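Local coordinates for protein peroxisomal acyl-coenzyme A oxidase 1 (Arabidopsis thaliana, PDB 1W07) that catalyses the FAD-dependent desaturation of long- and medium-chain acyl-CoAs to 2-trans-enoyl-CoAs in peroxisomes, passing the electrons to oxygen to give hydrogen peroxide, at residues 101-106 with 125-130; 130-135 with 180-185; 173-178 with 237-242; 186-191 with 204-209. The protein carries 1 engineered substitution. One frame throughout, in Å; residues are numbered along the deposited sequence.

Overall arrangement
All four contacts lie on one side of the chain's centre, where the N-terminal helices meet the beta structure of the middle domain next to the flavin. Contact 1 pairs helices 98-113 and 116-128 and closes before contact 2 opens, their centres about 8 Å apart and Gln130 common to both. Contact 2 leads strand 133-136 alongside the chain entering strand 185-194. The centres of contacts 2 and 4 are about 10 Å apart; contact 4 continues that sheet as a hairpin with strand 197-207 and is nested in the loop closed by contact 3. Contacts 2 and 3 interleave along the chain, centres about 10 Å apart, and both bind the flavin ring through backbone atoms.

Contact 1 of 4, residues 101-106 with 125-130; sequences LHWGMF and LANKMQ
His102 reaches from helix 98-113 to the end of helix 116-128 and gives its NE2 hydrogen to Ala126 O, 2.9 Å away with an N-H...O angle of 157°. The carbonyl oxygen lies in the plane of the imidazole, whereas the donor stands above the carbonyl plane. With CG anti to the backbone N (chi1 179°), the His102 ring extends toward helix 116-128, and its other nitrogen, ND1, is hydrogen-bonded to Gly133 N, so both ring nitrogens are engaged and the ring's rotation is fixed. The oxygen that His102 grips belongs to the last helical turn: Met129, with positive phi, is the C-prime residue of a Schellman motif, in which Gln130 N bonds to Leu125 O while Met129 N makes a weak bond to Ala126 O. Bends at chi2 and chi3 bring the Met129 sulfur back to two aromatic rings. SD lies 3.6 Å from His102 NE2 and 3.6 Å from Trp103 CZ2, oblique to both rings; with Trp103 this is a Met-aromatic contact. The indole also receives His102 on one face, CD2 resting 3.5 Å above the plane over its centre. At the indole edge, Asn127 OD1 comes within 3.4 Å of Trp103 CZ3, the amide turned only 19° from the indole plane. Phe106, one turn on from His102, brings the CE2 edge of its ring to Ala126 CB at 4.0 Å, and the same methyl meets His102 CE1. Val654 of the second subunit packs on Met129, while Gln657 of that subunit hydrogen-bonds to Lys128 O.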
# COMPACT_ATOMS: atom_id res chain seq x y z
N LEU B 101 -1.20 -16.47 19.19
CA LEU B 101 -2.53 -16.29 19.76
C LEU B 101 -2.69 -17.03 21.08
O LEU B 101 -3.39 -16.57 21.98
CB LEU B 101 -3.62 -16.74 18.78
CG LEU B 101 -3.97 -15.78 17.64
CD1 LEU B 101 -4.37 -14.44 18.22
CD2 LEU B 101 -2.80 -15.60 16.69
N HIS B 102 -2.03 -18.18 21.19
CA HIS B 102 -2.07 -18.96 22.42
C HIS B 102 -1.55 -18.12 23.59
O HIS B 102 -2.23 -17.97 24.60
CB HIS B 102 -1.20 -20.20 22.26
CG HIS B 102 -1.14 -21.05 23.49
ND1 HIS B 102 -2.19 -21.87 23.86
CD2 HIS B 102 -0.18 -21.20 24.43
CE1 HIS B 102 -1.87 -22.50 24.98
NE2 HIS B 102 -0.66 -22.11 25.35
N TRP B 103 -0.34 -17.57 23.43
CA TRP B 103 0.29 -16.75 24.46
C TRP B 103 -0.21 -15.30 24.49
O TRP B 103 -0.26 -14.67 25.55
CB TRP B 103 1.81 -16.72 24.26
CG TRP B 103 2.51 -18.04 24.45
CD1 TRP B 103 3.43 -18.60 23.62
CD2 TRP B 103 2.37 -18.93 25.56
NE1 TRP B 103 3.87 -19.80 24.13
CE2 TRP B 103 3.23 -20.02 25.32
CE3 TRP B 103 1.59 -18.92 26.72
CZ2 TRP B 103 3.35 -21.10 26.22
CZ3 TRP B 103 1.70 -19.99 27.61
CH2 TRP B 103 2.58 -21.06 27.35
N GLY B 104 -0.58 -14.78 23.33
CA GLY B 104 -1.03 -13.40 23.26
C GLY B 104 -2.49 -13.09 23.52
O GLY B 104 -2.81 -11.96 23.88
N MET B 105 -3.36 -14.08 23.36
CA MET B 105 -4.79 -13.85 23.57
C MET B 105 -5.50 -14.89 24.43
O MET B 105 -6.20 -14.55 25.39
CB MET B 105 -5.50 -13.78 22.21
CG MET B 105 -5.06 -12.61 21.33
SD MET B 105 -5.36 -10.98 22.05
CE MET B 105 -7.02 -10.61 21.37
N PHE B 106 -5.33 -16.17 24.09
CA PHE B 106 -5.96 -17.25 24.83
C PHE B 106 -5.61 -17.18 26.31
O PHE B 106 -6.49 -17.17 27.17
CB PHE B 106 -5.53 -18.59 24.25
CG PHE B 106 -6.16 -19.77 24.92
CD1 PHE B 106 -7.54 -19.98 24.85
CD2 PHE B 106 -5.39 -20.68 25.63
CE1 PHE B 106 -8.13 -21.07 25.46
CE2 PHE B 106 -5.97 -21.79 26.25
CZ PHE B 106 -7.35 -21.98 26.16
N LEU B 125 -2.66 -26.02 32.20
CA LEU B 125 -2.66 -26.78 30.95
C LEU B 125 -2.05 -25.95 29.81
O LEU B 125 -1.19 -26.43 29.07
CB LEU B 125 -4.08 -27.18 30.57
CG LEU B 125 -4.80 -28.13 31.53
CD1 LEU B 125 -6.21 -28.37 31.03
CD2 LEU B 125 -4.04 -29.45 31.64
N ALA B 126 -2.51 -24.71 29.69
CA ALA B 126 -2.04 -23.80 28.63
C ALA B 126 -0.56 -23.47 28.76
O ALA B 126 0.17 -23.48 27.77
CB ALA B 126 -2.87 -22.52 28.65
N ASN B 127 -0.12 -23.19 29.98
CA ASN B 127 1.28 -22.85 30.18
C ASN B 127 2.21 -24.02 29.88
O ASN B 127 3.35 -23.81 29.49
CB ASN B 127 1.51 -22.35 31.60
CG ASN B 127 0.86 -21.00 31.84
OD1 ASN B 127 0.73 -20.20 30.91
ND2 ASN B 127 0.46 -20.74 33.08
N LYS B 128 1.72 -25.24 30.05
CA LYS B 128 2.52 -26.43 29.77
C LYS B 128 2.25 -26.88 28.34
O LYS B 128 2.92 -27.77 27.81
CB LYS B 128 2.18 -27.55 30.75
N MET B 129 1.25 -26.27 27.72
CA MET B 129 0.86 -26.58 26.35
C MET B 129 0.22 -27.97 26.22
O MET B 129 0.34 -28.60 25.17
CB MET B 129 2.08 -26.50 25.43
CG MET B 129 2.85 -25.17 25.48
SD MET B 129 2.25 -23.92 24.33
CE MET B 129 2.23 -24.84 22.85
N GLN B 130 -0.45 -28.43 27.27
CA GLN B 130 -1.14 -29.72 27.23
C GLN B 130 -2.39 -29.49 26.39
O GLN B 130 -3.10 -30.43 26.01
CB GLN B 130 -1.52 -30.19 28.64
CG GLN B 130 -0.33 -30.37 29.57
CD GLN B 130 -0.74 -30.90 30.93
OE1 GLN B 130 -1.18 -32.04 31.04
NE2 GLN B 130 -0.60 -30.07 31.96

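Contact 2 of 4, residues 130-135 with 180-185; sequences QIIGCY and GKVSTH. With FAD (flavin-adenine dinucleotide), chain I.
Ile131 lays its CG2 branch against the His185 imidazole, 3.6 Å from CE1 and oblique to the ring, the side chains crossing at about a right angle. That ring is held from its edge: Thr184 OG1 lies in the imidazole plane, 2.7 Å from His185 ND1 in a hydrogen bond. The threonine hydroxyl, placed between its backbone N and carbonyl carbon (chi1 61°), also accepts from Ile132 N at 3.3 Å in a nearly straight bond (173°). Lacking this hydroxyl, an alanine here would probably leave Ile132 N and His185 ND1 without their shared partner and the imidazole freer to turn. Ile132 O takes two donors, Thr184 N at 2.8 Å and His185 N. Ile132 CG2 and CD1 both meet Val182 CG1, while Cys134 CB and SG pack on Ser183 CB and OG, the hydroxyl being bonded to Gly178 O. Tyr135 O accepts from FAD N3 at 2.8 Å. The contact joins the N-terminal helical part to the middle-domain sheet just before this flavin-binding residue. Helix 98-113 covers it through Phe106 on Ile131 and Tyr98 on Ile132 and Val182, and the two segments run on into the neighbouring parallel strands 133-136 and 185-194.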
# COMPACT_ATOMS: atom_id res chain seq x y z
N GLN B 130 -0.45 -28.43 27.27
CA GLN B 130 -1.14 -29.72 27.23
C GLN B 130 -2.39 -29.49 26.39
O GLN B 130 -3.10 -30.43 26.01
CB GLN B 130 -1.52 -30.19 28.64
CG GLN B 130 -0.33 -30.37 29.57
CD GLN B 130 -0.74 -30.90 30.93
OE1 GLN B 130 -1.18 -32.04 31.04
NE2 GLN B 130 -0.60 -30.07 31.96
N ILE B 131 -2.64 -28.22 26.10
CA ILE B 131 -3.75 -27.79 25.25
C ILE B 131 -3.25 -26.56 24.49
O ILE B 131 -2.33 -25.88 24.93
CB ILE B 131 -5.00 -27.40 26.05
CG1 ILE B 131 -4.71 -26.17 26.91
CG2 ILE B 131 -5.45 -28.57 26.92
CD1 ILE B 131 -5.95 -25.55 27.51
N ILE B 132 -3.86 -26.29 23.34
CA ILE B 132 -3.49 -25.15 22.52
C ILE B 132 -4.78 -24.38 22.26
O ILE B 132 -5.73 -24.91 21.69
CB ILE B 132 -2.83 -25.59 21.18
CG1 ILE B 132 -1.49 -26.27 21.47
CG2 ILE B 132 -2.59 -24.39 20.28
CD1 ILE B 132 -0.81 -26.86 20.25
N GLY B 133 -4.80 -23.12 22.69
CA GLY B 133 -6.00 -22.32 22.53
C GLY B 133 -5.89 -21.14 21.60
O GLY B 133 -4.79 -20.69 21.26
N CYS B 134 -7.05 -20.64 21.18
CA CYS B 134 -7.13 -19.50 20.28
C CYS B 134 -8.23 -18.58 20.80
O CYS B 134 -8.97 -18.95 21.71
CB CYS B 134 -7.44 -19.97 18.86
SG CYS B 134 -8.93 -20.99 18.68
N TYR B 135 -8.32 -17.38 20.23
CA TYR B 135 -9.30 -16.37 20.62
C TYR B 135 -10.39 -16.31 19.56
O TYR B 135 -10.22 -15.64 18.54
CB TYR B 135 -8.60 -15.01 20.73
CG TYR B 135 -9.36 -13.95 21.46
CD1 TYR B 135 -9.40 -13.92 22.85
CD2 TYR B 135 -10.07 -12.96 20.76
CE1 TYR B 135 -10.12 -12.94 23.53
CE2 TYR B 135 -10.80 -11.99 21.43
CZ TYR B 135 -10.82 -11.99 22.82
OH TYR B 135 -11.56 -11.05 23.49
N GLY B 180 -7.75 -22.56 12.67
CA GLY B 180 -7.86 -23.38 11.47
C GLY B 180 -7.49 -24.85 11.54
O GLY B 180 -8.25 -25.70 11.08
N LYS B 181 -6.33 -25.15 12.11
CA LYS B 181 -5.90 -26.54 12.17
C LYS B 181 -5.20 -26.94 13.46
O LYS B 181 -5.11 -28.13 13.76
CB LYS B 181 -4.96 -26.83 10.99
CG LYS B 181 -5.59 -26.64 9.61
CD LYS B 181 -6.73 -27.63 9.34
CE LYS B 181 -7.53 -27.23 8.10
NZ LYS B 181 -8.71 -28.12 7.89
N VAL B 182 -4.76 -25.97 14.25
CA VAL B 182 -4.00 -26.30 15.45
C VAL B 182 -4.70 -26.37 16.80
O VAL B 182 -4.61 -27.40 17.48
CB VAL B 182 -2.81 -25.34 15.59
CG1 VAL B 182 -1.92 -25.74 16.80
CG2 VAL B 182 -2.02 -25.36 14.29
N SER B 183 -5.35 -25.29 17.20
CA SER B 183 -5.99 -25.24 18.50
C SER B 183 -6.90 -26.40 18.83
O SER B 183 -7.68 -26.86 17.99
CB SER B 183 -6.76 -23.93 18.67
OG SER B 183 -5.86 -22.83 18.78
N THR B 184 -6.77 -26.89 20.06
CA THR B 184 -7.60 -27.99 20.52
C THR B 184 -8.74 -27.40 21.35
O THR B 184 -9.80 -28.00 21.49
CB THR B 184 -6.81 -28.98 21.42
OG1 THR B 184 -6.32 -28.30 22.58
CG2 THR B 184 -5.65 -29.58 20.65
N HIS B 185 -8.49 -26.20 21.89
CA HIS B 185 -9.45 -25.49 22.72
C HIS B 185 -9.53 -24.03 22.30
O HIS B 185 -8.70 -23.54 21.52
CB HIS B 185 -9.04 -25.54 24.21
CG HIS B 185 -9.10 -26.90 24.83
ND1 HIS B 185 -8.25 -27.93 24.48
CD2 HIS B 185 -9.93 -27.41 25.78
CE1 HIS B 185 -8.56 -29.01 25.17
NE2 HIS B 185 -9.57 -28.72 25.97
PA FAD I . -15.75 -3.38 9.82
O1A FAD I . -15.72 -2.94 11.23
O2A FAD I . -16.96 -4.07 9.33
O5B FAD I . -15.43 -2.11 8.88
C5B FAD I . -15.49 -2.21 7.46
C4B FAD I . -15.52 -0.81 6.84
O4B FAD I . -16.66 -0.12 7.39
C3B FAD I . -14.28 0.00 7.24
O3B FAD I . -14.02 1.00 6.25
C2B FAD I . -14.73 0.64 8.55
O2B FAD I . -14.04 1.88 8.75
C1B FAD I . -16.19 0.95 8.22
N9A FAD I . -17.00 1.07 9.46
C8A FAD I . -17.43 0.05 10.21
N7A FAD I . -18.13 0.53 11.24
C5A FAD I . -18.13 1.85 11.16
C6A FAD I . -18.69 2.87 11.93
N6A FAD I . -19.32 2.60 13.07
N1A FAD I . -18.52 4.19 11.51
C2A FAD I . -17.80 4.47 10.35
N3A FAD I . -17.27 3.48 9.65
C4A FAD I . -17.42 2.20 10.02
N1 FAD I . -10.61 -11.92 15.42
C2 FAD I . -10.64 -12.78 16.52
O2 FAD I . -11.65 -12.85 17.22
N3 FAD I . -9.51 -13.56 16.81
C4 FAD I . -8.37 -13.48 16.00
O4 FAD I . -7.38 -14.15 16.29
C4X FAD I . -8.36 -12.64 14.90
N5 FAD I . -7.26 -12.61 14.03
C5X FAD I . -7.25 -11.79 12.90
C6 FAD I . -6.19 -11.86 11.99
C7 FAD I . -6.23 -11.12 10.82
C7M FAD I . -5.06 -11.24 9.84
C8 FAD I . -7.33 -10.30 10.54
C8M FAD I . -7.40 -9.48 9.26
C9 FAD I . -8.38 -10.22 11.46
C9A FAD I . -8.35 -10.96 12.64
N10 FAD I . -9.42 -10.95 13.54
C10 FAD I . -9.47 -11.86 14.61
C1' FAD I . -10.59 -10.06 13.31
C2' FAD I . -10.25 -8.63 13.72
O2' FAD I . -9.76 -8.60 15.06
C3' FAD I . -11.41 -7.64 13.58
O3' FAD I . -12.51 -8.08 14.37
C4' FAD I . -11.87 -7.47 12.13
O4' FAD I . -10.78 -7.57 11.21
C5' FAD I . -12.56 -6.11 11.97
O5' FAD I . -12.85 -5.85 10.60
P FAD I . -14.36 -5.82 10.07
O1P FAD I . -14.43 -6.77 8.94
O2P FAD I . -15.27 -6.01 11.22
O3P FAD I . -14.48 -4.32 9.52

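Contact 3 of 4, residues 173-178 with 237-242; sequences KWWPGG and MDNGFL. With FAD (flavin-adenine dinucleotide), chain I.
Trp175 O accepts from Asn239 ND2 at 2.6 Å, the carbonyl oxygen lying near the plane of the amide and the donor tilted 17° from the carbonyl plane. The amide's other end, OD1, is satisfied by Lys228 NZ. Around this bond the backbones pair antiparallel: Lys173 N gives to Leu242 O, Trp175 N to Gly240 O at 2.9 Å, and Gly240 N to Pro176 O at 3.1 Å. Gly178 N makes a weak bond to Asp238 O. The Asp238 carboxylate turns to the loop after Gly178, where OD1 accepts from both Lys181 N and Val182 N. Lys173 NZ, leading away from Leu242, is held by a salt bridge to Glu139 and by the carbonyls of Gln137 and Tyr189. Trp174 and Phe241 share one face of the pairing, Trp174 CE3 lying 3.4 Å from Phe241 CB; their rings are near parallel (20°) but slid apart. The indole of Trp175 lies over the dimethylbenzene end of the isoalloxazine, with FAD C8 3.5 Å above its plane, and Trp174 NE1 is over the opposite face. With an alanine here the dimethylbenzene end of the flavin would probably lose its indole packing, and a gap would open between cofactor and Trp174. His402 of the second subunit meets both tryptophan rings. Gly177 N gives its hydrogen to FAD O4 at 3.1 Å in a bond of 165°. A tryptophan beside the flavin and backbone bonds to its pyrimidine edge, on a middle-domain beta scaffold, are characteristic of the acyl-CoA dehydrogenase and oxidase flavin site.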
# COMPACT_ATOMS: atom_id res chain seq x y z
N LYS B 173 -17.70 -18.32 13.35
CA LYS B 173 -16.48 -17.63 13.79
C LYS B 173 -15.63 -17.57 12.53
O LYS B 173 -15.62 -18.51 11.73
CB LYS B 173 -15.75 -18.41 14.89
CG LYS B 173 -16.53 -18.47 16.19
CD LYS B 173 -16.87 -17.06 16.66
CE LYS B 173 -17.74 -17.08 17.90
NZ LYS B 173 -18.09 -15.70 18.39
N TRP B 174 -14.90 -16.47 12.35
CA TRP B 174 -14.11 -16.28 11.14
C TRP B 174 -12.96 -15.32 11.43
O TRP B 174 -13.19 -14.20 11.90
CB TRP B 174 -15.05 -15.71 10.06
CG TRP B 174 -14.52 -15.71 8.66
CD1 TRP B 174 -13.68 -14.79 8.09
CD2 TRP B 174 -14.74 -16.71 7.66
NE1 TRP B 174 -13.37 -15.16 6.81
CE2 TRP B 174 -14.01 -16.34 6.52
CE3 TRP B 174 -15.48 -17.91 7.63
CZ2 TRP B 174 -14.00 -17.11 5.35
CZ3 TRP B 174 -15.48 -18.67 6.48
CH2 TRP B 174 -14.73 -18.27 5.34
N TRP B 175 -11.74 -15.79 11.15
CA TRP B 175 -10.46 -15.08 11.33
C TRP B 175 -9.54 -15.54 12.47
O TRP B 175 -8.32 -15.35 12.38
CB TRP B 175 -10.65 -13.55 11.46
CG TRP B 175 -10.74 -12.87 10.12
CD1 TRP B 175 -11.83 -12.26 9.58
CD2 TRP B 175 -9.73 -12.88 9.10
NE1 TRP B 175 -11.57 -11.90 8.27
CE2 TRP B 175 -10.29 -12.27 7.95
CE3 TRP B 175 -8.41 -13.35 9.04
CZ2 TRP B 175 -9.58 -12.12 6.76
CZ3 TRP B 175 -7.70 -13.21 7.85
CH2 TRP B 175 -8.29 -12.60 6.73
N PRO B 176 -10.09 -16.14 13.55
CA PRO B 176 -9.23 -16.57 14.65
C PRO B 176 -7.92 -17.28 14.28
O PRO B 176 -7.93 -18.36 13.68
CB PRO B 176 -10.16 -17.42 15.49
CG PRO B 176 -11.46 -16.63 15.38
CD PRO B 176 -11.51 -16.40 13.87
N GLY B 177 -6.79 -16.68 14.64
CA GLY B 177 -5.50 -17.28 14.36
C GLY B 177 -5.31 -18.53 15.20
O GLY B 177 -5.66 -18.54 16.38
N GLY B 178 -4.78 -19.59 14.59
CA GLY B 178 -4.53 -20.85 15.29
C GLY B 178 -5.74 -21.75 15.42
O GLY B 178 -5.67 -22.87 15.94
N MET B 237 -0.07 -18.71 9.19
CA MET B 237 -1.06 -18.70 10.26
C MET B 237 -2.32 -19.40 9.78
O MET B 237 -2.78 -19.17 8.66
CB MET B 237 -1.40 -17.26 10.67
CG MET B 237 -2.48 -17.10 11.77
SD MET B 237 -1.87 -17.50 13.44
CE MET B 237 -0.90 -16.03 13.86
N ASP B 238 -2.86 -20.26 10.63
CA ASP B 238 -4.09 -20.96 10.27
C ASP B 238 -5.31 -20.21 10.80
O ASP B 238 -5.88 -20.59 11.82
CB ASP B 238 -4.09 -22.40 10.80
CG ASP B 238 -3.80 -22.47 12.28
OD1 ASP B 238 -4.48 -23.25 12.98
OD2 ASP B 238 -2.88 -21.77 12.76
N ASN B 239 -5.68 -19.12 10.12
CA ASN B 239 -6.86 -18.36 10.52
C ASN B 239 -8.04 -19.21 10.10
O ASN B 239 -8.09 -19.72 8.98
CB ASN B 239 -6.90 -16.99 9.83
CG ASN B 239 -5.77 -16.09 10.28
OD1 ASN B 239 -4.75 -15.98 9.61
ND2 ASN B 239 -5.93 -15.46 11.45
N GLY B 240 -8.99 -19.40 11.00
CA GLY B 240 -10.08 -20.28 10.62
C GLY B 240 -11.49 -19.86 10.88
O GLY B 240 -11.79 -18.73 11.27
N PHE B 241 -12.39 -20.79 10.59
CA PHE B 241 -13.79 -20.55 10.83
C PHE B 241 -14.22 -21.62 11.81
O PHE B 241 -13.52 -22.61 12.02
CB PHE B 241 -14.58 -20.62 9.51
CG PHE B 241 -14.44 -21.92 8.79
CD1 PHE B 241 -15.18 -23.03 9.18
CD2 PHE B 241 -13.58 -22.03 7.70
CE1 PHE B 241 -15.07 -24.25 8.47
CE2 PHE B 241 -13.46 -23.22 6.99
CZ PHE B 241 -14.21 -24.34 7.39
N LEU B 242 -15.37 -21.42 12.45
CA LEU B 242 -15.85 -22.38 13.44
C LEU B 242 -17.34 -22.23 13.62
O LEU B 242 -17.84 -21.13 13.84
CB LEU B 242 -15.14 -22.14 14.78
CG LEU B 242 -15.62 -22.92 16.02
CD1 LEU B 242 -15.49 -24.41 15.78
CD2 LEU B 242 -14.79 -22.50 17.22
PA FAD I . -15.75 -3.38 9.82
O1A FAD I . -15.72 -2.94 11.23
O2A FAD I . -16.96 -4.07 9.33
O5B FAD I . -15.43 -2.11 8.88
C5B FAD I . -15.49 -2.21 7.46
C4B FAD I . -15.52 -0.81 6.84
O4B FAD I . -16.66 -0.12 7.39
C3B FAD I . -14.28 0.00 7.24
O3B FAD I . -14.02 1.00 6.25
C2B FAD I . -14.73 0.64 8.55
O2B FAD I . -14.04 1.88 8.75
C1B FAD I . -16.19 0.95 8.22
N9A FAD I . -17.00 1.07 9.46
C8A FAD I . -17.43 0.05 10.21
N7A FAD I . -18.13 0.53 11.24
C5A FAD I . -18.13 1.85 11.16
C6A FAD I . -18.69 2.87 11.93
N6A FAD I . -19.32 2.60 13.07
N1A FAD I . -18.52 4.19 11.51
C2A FAD I . -17.80 4.47 10.35
N3A FAD I . -17.27 3.48 9.65
C4A FAD I . -17.42 2.20 10.02
N1 FAD I . -10.61 -11.92 15.42
C2 FAD I . -10.64 -12.78 16.52
O2 FAD I . -11.65 -12.85 17.22
N3 FAD I . -9.51 -13.56 16.81
C4 FAD I . -8.37 -13.48 16.00
O4 FAD I . -7.38 -14.15 16.29
C4X FAD I . -8.36 -12.64 14.90
N5 FAD I . -7.26 -12.61 14.03
C5X FAD I . -7.25 -11.79 12.90
C6 FAD I . -6.19 -11.86 11.99
C7 FAD I . -6.23 -11.12 10.82
C7M FAD I . -5.06 -11.24 9.84
C8 FAD I . -7.33 -10.30 10.54
C8M FAD I . -7.40 -9.48 9.26
C9 FAD I . -8.38 -10.22 11.46
C9A FAD I . -8.35 -10.96 12.64
N10 FAD I . -9.42 -10.95 13.54
C10 FAD I . -9.47 -11.86 14.61
C1' FAD I . -10.59 -10.06 13.31
C2' FAD I . -10.25 -8.63 13.72
O2' FAD I . -9.76 -8.60 15.06
C3' FAD I . -11.41 -7.64 13.58
O3' FAD I . -12.51 -8.08 14.37
C4' FAD I . -11.87 -7.47 12.13
O4' FAD I . -10.78 -7.57 11.21
C5' FAD I . -12.56 -6.11 11.97
O5' FAD I . -12.85 -5.85 10.60
P FAD I . -14.36 -5.82 10.07
O1P FAD I . -14.43 -6.77 8.94
O2P FAD I . -15.27 -6.01 11.22
O3P FAD I . -14.48 -4.32 9.52

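Contact 4 of 4, residues 186-191 with 204-209; sequences AVVYAR and FIVQLR
Val188 and Phe204 face each other as a hydrogen-bonded antiparallel pair in the beta hairpin of strands 185-194 and 197-207, part of the middle-domain sheet. Val188 N gives to Phe204 O at 2.6 Å, and Phe204 N returns a bond to Val188 O at 2.7 Å. Ala186 and Val206 form the next such pair; Val206 N meets Ala186 O at 2.8 Å. Between them Val187 and Ile205 make a non-hydrogen-bonded pair with CA atoms 4.5 Å apart. Over the short segments the strand directions differ by 126°, a strongly twisted antiparallel ladder. On the face shared by Ala186, Val188, Phe204 and Val206, the valines touch diagonally, Val188 CG2 to Val206 CG2 at 3.6 Å. CG1 is anti to the backbone N in both (chi1 180° in Val188, -171° in Val206), which leaves CG2 anti to the carbonyl carbon and beside the backbone N, where the two CG2 methyls meet. Further out, Phe244 packs on both valines, and Phe162 meets the Phe204 ring edge-to-face. The other face carries Val187 and Ile205; Phe106 of helix 98-113 rests against Val187, which also pairs by backbone bonds with Cys134 and Ala136 of strand 133-136. Past the end of strand 197-207, Leu208 folds back to the first strand, flanked by Leu179 and Leu242, and its CD1 lies 3.7 Å from Ala186 CB.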
# COMPACT_ATOMS: atom_id res chain seq x y z
N ALA B 186 -10.52 -23.32 22.82
CA ALA B 186 -10.65 -21.92 22.49
C ALA B 186 -11.57 -21.16 23.41
O ALA B 186 -12.50 -21.73 24.00
CB ALA B 186 -11.14 -21.77 21.06
N VAL B 187 -11.30 -19.88 23.56
CA VAL B 187 -12.19 -19.05 24.35
C VAL B 187 -13.19 -18.51 23.34
O VAL B 187 -12.84 -17.70 22.47
CB VAL B 187 -11.44 -17.88 25.03
CG1 VAL B 187 -12.45 -16.92 25.64
CG2 VAL B 187 -10.53 -18.42 26.11
N VAL B 188 -14.43 -18.98 23.42
CA VAL B 188 -15.48 -18.53 22.49
C VAL B 188 -16.37 -17.45 23.10
O VAL B 188 -16.78 -17.55 24.26
CB VAL B 188 -16.38 -19.71 22.05
CG1 VAL B 188 -17.48 -19.21 21.08
CG2 VAL B 188 -15.51 -20.82 21.42
N TYR B 189 -16.64 -16.40 22.33
CA TYR B 189 -17.49 -15.32 22.80
C TYR B 189 -18.87 -15.41 22.14
O TYR B 189 -18.99 -15.52 20.92
CB TYR B 189 -16.83 -13.95 22.53
CG TYR B 189 -15.63 -13.72 23.43
CD1 TYR B 189 -14.38 -14.23 23.09
CD2 TYR B 189 -15.76 -13.08 24.66
CE1 TYR B 189 -13.29 -14.11 23.95
CE2 TYR B 189 -14.68 -12.96 25.54
CZ TYR B 189 -13.45 -13.49 25.18
OH TYR B 189 -12.39 -13.44 26.06
N ALA B 190 -19.90 -15.38 22.97
CA ALA B 190 -21.28 -15.49 22.50
C ALA B 190 -22.21 -14.78 23.46
O ALA B 190 -21.82 -14.42 24.57
CB ALA B 190 -21.67 -16.97 22.39
N ARG B 191 -23.45 -14.59 23.01
CA ARG B 191 -24.46 -13.94 23.82
C ARG B 191 -24.86 -14.89 24.94
O ARG B 191 -25.28 -16.02 24.69
CB ARG B 191 -25.68 -13.62 22.95
CG ARG B 191 -25.33 -13.01 21.60
CD ARG B 191 -26.54 -12.32 20.97
NE ARG B 191 -26.84 -11.08 21.67
CZ ARG B 191 -26.24 -9.92 21.42
NH1 ARG B 191 -25.31 -9.82 20.48
NH2 ARG B 191 -26.55 -8.85 22.15
N PHE B 204 -16.45 -18.10 26.88
CA PHE B 204 -16.66 -19.50 27.26
C PHE B 204 -15.53 -20.38 26.70
O PHE B 204 -15.13 -20.23 25.55
CB PHE B 204 -18.00 -19.99 26.69
CG PHE B 204 -19.19 -19.19 27.14
CD1 PHE B 204 -20.00 -19.65 28.18
CD2 PHE B 204 -19.50 -17.97 26.53
CE1 PHE B 204 -21.10 -18.91 28.61
CE2 PHE B 204 -20.60 -17.23 26.96
CZ PHE B 204 -21.40 -17.69 28.00
N ILE B 205 -15.02 -21.28 27.52
CA ILE B 205 -13.96 -22.19 27.08
C ILE B 205 -14.63 -23.38 26.41
O ILE B 205 -15.53 -24.00 26.97
CB ILE B 205 -13.11 -22.69 28.27
CG1 ILE B 205 -12.33 -21.52 28.87
CG2 ILE B 205 -12.15 -23.81 27.81
CD1 ILE B 205 -11.56 -21.87 30.11
N VAL B 206 -14.18 -23.69 25.19
CA VAL B 206 -14.75 -24.81 24.44
C VAL B 206 -13.66 -25.66 23.81
O VAL B 206 -12.72 -25.13 23.21
CB VAL B 206 -15.66 -24.31 23.32
CG1 VAL B 206 -16.41 -25.47 22.71
CG2 VAL B 206 -16.61 -23.24 23.85
N GLN B 207 -13.77 -26.98 23.96
CA GLN B 207 -12.78 -27.88 23.36
C GLN B 207 -13.23 -28.12 21.93
O GLN B 207 -14.39 -28.46 21.68
CB GLN B 207 -12.72 -29.21 24.13
CG GLN B 207 -11.84 -30.25 23.45
CD GLN B 207 -11.51 -31.44 24.34
OE1 GLN B 207 -12.15 -31.67 25.37
NE2 GLN B 207 -10.51 -32.21 23.94
N LEU B 208 -12.29 -27.95 21.00
CA LEU B 208 -12.55 -28.09 19.58
C LEU B 208 -12.11 -29.43 19.02
O LEU B 208 -12.81 -30.03 18.19
CB LEU B 208 -11.84 -26.96 18.83
CG LEU B 208 -12.10 -25.54 19.35
CD1 LEU B 208 -11.23 -24.53 18.59
CD2 LEU B 208 -13.59 -25.20 19.21
N ARG B 209 -10.95 -29.90 19.46
CA ARG B 209 -10.40 -31.14 18.97
C ARG B 209 -9.95 -32.08 20.08
O ARG B 209 -9.55 -31.66 21.16
CB ARG B 209 -9.19 -30.88 18.07
CG ARG B 209 -9.48 -30.06 16.81
CD ARG B 209 -8.17 -29.74 16.08
NE ARG B 209 -8.37 -28.81 14.97
CZ ARG B 209 -8.78 -29.16 13.76
NH1 ARG B 209 -9.04 -30.44 13.47
NH2 ARG B 209 -8.94 -28.23 12.82